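Local atomic coordinates of cerato-platanin 1 (Moniliophthora perniciosa, PDB entry 3SUJ), a protein that is of uncharacterised function but belongs to the secreted cerato-platanin family, adopts a double-psi beta-barrel fold and binds zinc. Residues Q95-L100 and G109-D114. Sequence-based numbering, arbitrary orientation.
Sequences QAMDDL and GTVNVD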
loop_
_atom_site.group_PDB
_atom_site.type_symbol
_atom_site.label_atom_id
_atom_site.label_comp_id
_atom_site.label_asym_id
_atom_site.label_seq_id
_atom_site.Cartn_x
_atom_site.Cartn_y
_atom_site.Cartn_z
ATOM N N GLN A 95 -7.804 5.504 3.620
ATOM C CA GLN A 95 -7.149 6.500 4.487
ATOM C C GLN A 95 -5.809 6.953 3.853
ATOM O O GLN A 95 -5.493 8.137 3.889
ATOM C CB GLN A 95 -6.916 5.930 5.851
ATOM C CG GLN A 95 -8.161 5.924 6.743
ATOM C CD GLN A 95 -7.970 5.084 7.914
ATOM O OE1 GLN A 95 -7.525 5.629 8.993
ATOM N NE2 GLN A 95 -8.215 3.783 7.778
ATOM N N ALA A 96 -5.019 6.035 3.331
ATOM C CA ALA A 96 -3.750 6.413 2.739
ATOM C C ALA A 96 -3.949 7.299 1.524
ATOM O O ALA A 96 -3.258 8.309 1.363
ATOM C CB ALA A 96 -3.041 5.171 2.401
ATOM N N MET A 97 -4.922 6.951 0.654
ATOM C CA MET A 97 -5.121 7.746 -0.523
ATOM C C MET A 97 -5.736 9.119 -0.172
ATOM O O MET A 97 -5.403 10.097 -0.845
ATOM C CB MET A 97 -5.949 6.981 -1.580
ATOM C CG MET A 97 -5.993 7.777 -2.903
ATOM S SD MET A 97 -6.645 6.723 -4.215
ATOM C CE MET A 97 -6.824 7.867 -5.547
ATOM N N ASP A 98 -6.602 9.159 0.823
ATOM C CA ASP A 98 -7.104 10.445 1.300
ATOM C C ASP A 98 -5.937 11.283 1.857
ATOM O O ASP A 98 -5.913 12.512 1.583
ATOM C CB ASP A 98 -8.158 10.224 2.368
ATOM C CG ASP A 98 -9.578 10.094 1.783
ATOM O OD1 ASP A 98 -9.838 10.577 0.709
ATOM O OD2 ASP A 98 -10.428 9.502 2.496
ATOM N N ASP A 99 -5.009 10.677 2.575
ATOM C CA ASP A 99 -3.819 11.384 3.143
ATOM C C ASP A 99 -3.058 12.003 1.953
ATOM O O ASP A 99 -2.674 13.165 1.952
ATOM C CB ASP A 99 -2.953 10.410 3.946
ATOM C CG ASP A 99 -3.513 10.140 5.331
ATOM O OD1 ASP A 99 -4.570 10.688 5.676
ATOM O OD2 ASP A 99 -2.898 9.344 6.065
ATOM N N LEU A 100 -2.841 11.214 0.905
ATOM C CA LEU A 100 -2.037 11.612 -0.195
ATOM C C LEU A 100 -2.641 12.745 -0.954
ATOM O O LEU A 100 -1.904 13.589 -1.519
ATOM C CB LEU A 100 -1.836 10.380 -1.111
ATOM C CG LEU A 100 -0.935 10.589 -2.286
ATOM C CD1 LEU A 100 0.512 11.003 -1.820
ATOM C CD2 LEU A 100 -0.961 9.302 -3.074
ATOM N N GLY A 109 -10.638 8.550 -7.487
ATOM C CA GLY A 109 -10.692 7.118 -7.792
ATOM C C GLY A 109 -9.303 6.509 -8.001
ATOM O O GLY A 109 -8.851 5.666 -7.257
ATOM N N THR A 110 -8.653 6.991 -9.055
ATOM C CA THR A 110 -7.255 6.551 -9.471
ATOM C C THR A 110 -6.438 7.786 -9.823
ATOM O O THR A 110 -7.003 8.678 -10.500
ATOM C CB THR A 110 -7.328 5.599 -10.640
ATOM O OG1 THR A 110 -8.061 4.421 -10.209
ATOM C CG2 THR A 110 -5.936 5.172 -11.117
ATOM N N VAL A 111 -5.222 7.916 -9.329
ATOM C CA VAL A 111 -4.339 9.075 -9.640
ATOM C C VAL A 111 -3.035 8.516 -10.113
ATOM O O VAL A 111 -2.701 7.370 -9.874
ATOM C CB VAL A 111 -4.098 9.955 -8.475
ATOM C CG1 VAL A 111 -5.368 10.664 -8.009
ATOM C CG2 VAL A 111 -3.430 9.275 -7.341
ATOM N N ASN A 112 -2.288 9.314 -10.805
ATOM C CA ASN A 112 -0.867 8.973 -11.127
ATOM C C ASN A 112 0.051 9.479 -10.065
ATOM O O ASN A 112 -0.153 10.578 -9.569
ATOM C CB ASN A 112 -0.496 9.570 -12.500
ATOM C CG ASN A 112 -1.316 8.952 -13.619
ATOM O OD1 ASN A 112 -1.675 7.768 -13.605
ATOM N ND2 ASN A 112 -1.627 9.763 -14.597
ATOM N N VAL A 113 0.972 8.629 -9.672
ATOM C CA VAL A 113 1.994 8.963 -8.662
ATOM C C VAL A 113 3.378 8.609 -9.160
ATOM O O VAL A 113 3.548 7.731 -9.994
ATOM C CB VAL A 113 1.720 8.210 -7.331
ATOM C CG1 VAL A 113 0.407 8.667 -6.680
ATOM C CG2 VAL A 113 1.738 6.723 -7.534
ATOM N N ASP A 114 4.360 9.271 -8.563
ATOM C CA ASP A 114 5.763 8.733 -8.705
ATOM C C ASP A 114 6.028 7.735 -7.634
ATOM O O ASP A 114 5.581 7.916 -6.524
ATOM C CB ASP A 114 6.763 9.919 -8.565
ATOM C CG ASP A 114 6.909 10.604 -9.835
ATOM O OD1 ASP A 114 7.606 10.036 -10.701
ATOM O OD2 ASP A 114 6.282 11.642 -10.011
#
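Gly109 opens the contact with the flank of its backbone carbonyl: the terminal methyl of Met97 lies beside the C=O bond, with Met97 CE 3.4 Å from Gly109 O and 3.7 Å from Gly109 C. Met97 SD stands a little further back, 3.9 Å from Gly109 O. Gly109 breaks the helical conformation after helix 105-108 with a positive phi of 83°, at the turn between that helix and strand 111-118. Thr110 adds little here, because its side chain turns away from helix 94-101 and its OG1 is hydrogen-bonded to Ser6 OG on strand 3-7. At Val111 the chain is in strand 111-118, with the side chain directed at the helix. Both of its methyls reach the end of the methionine, Val111 CG1 at 4.0 Å and Val111 CG2 at 4.1 Å from Met97 CE. Met97 can span this gap because all three of its torsions are close to 180° (chi1 -173°), an extended chain that delivers its terminal methyl between the glycine carbonyl and the valine. Two residues along the strand, Val113 again presents its side chain to the helix. There Val113 CG1 meets Leu100 CD2 at 3.9 Å, the two branched side chains crossing at a slant. Leu100 also rests on Leu5, Tyr68 and Ile78, while Val113 touches Val3; the pair thus joins the apolar layer between the helix and the neighbouring strands of the double-psi barrel. Backbone hydrogen bonds of Val111 with Leu5 and of Val113 with Val3 hold the strand in its sheet, whereas this small, mostly buried interface is probably held mainly by dispersion and the exclusion of water, with perhaps a small electrostatic share where the sulfur-bound methyl lies beside the carbonyl.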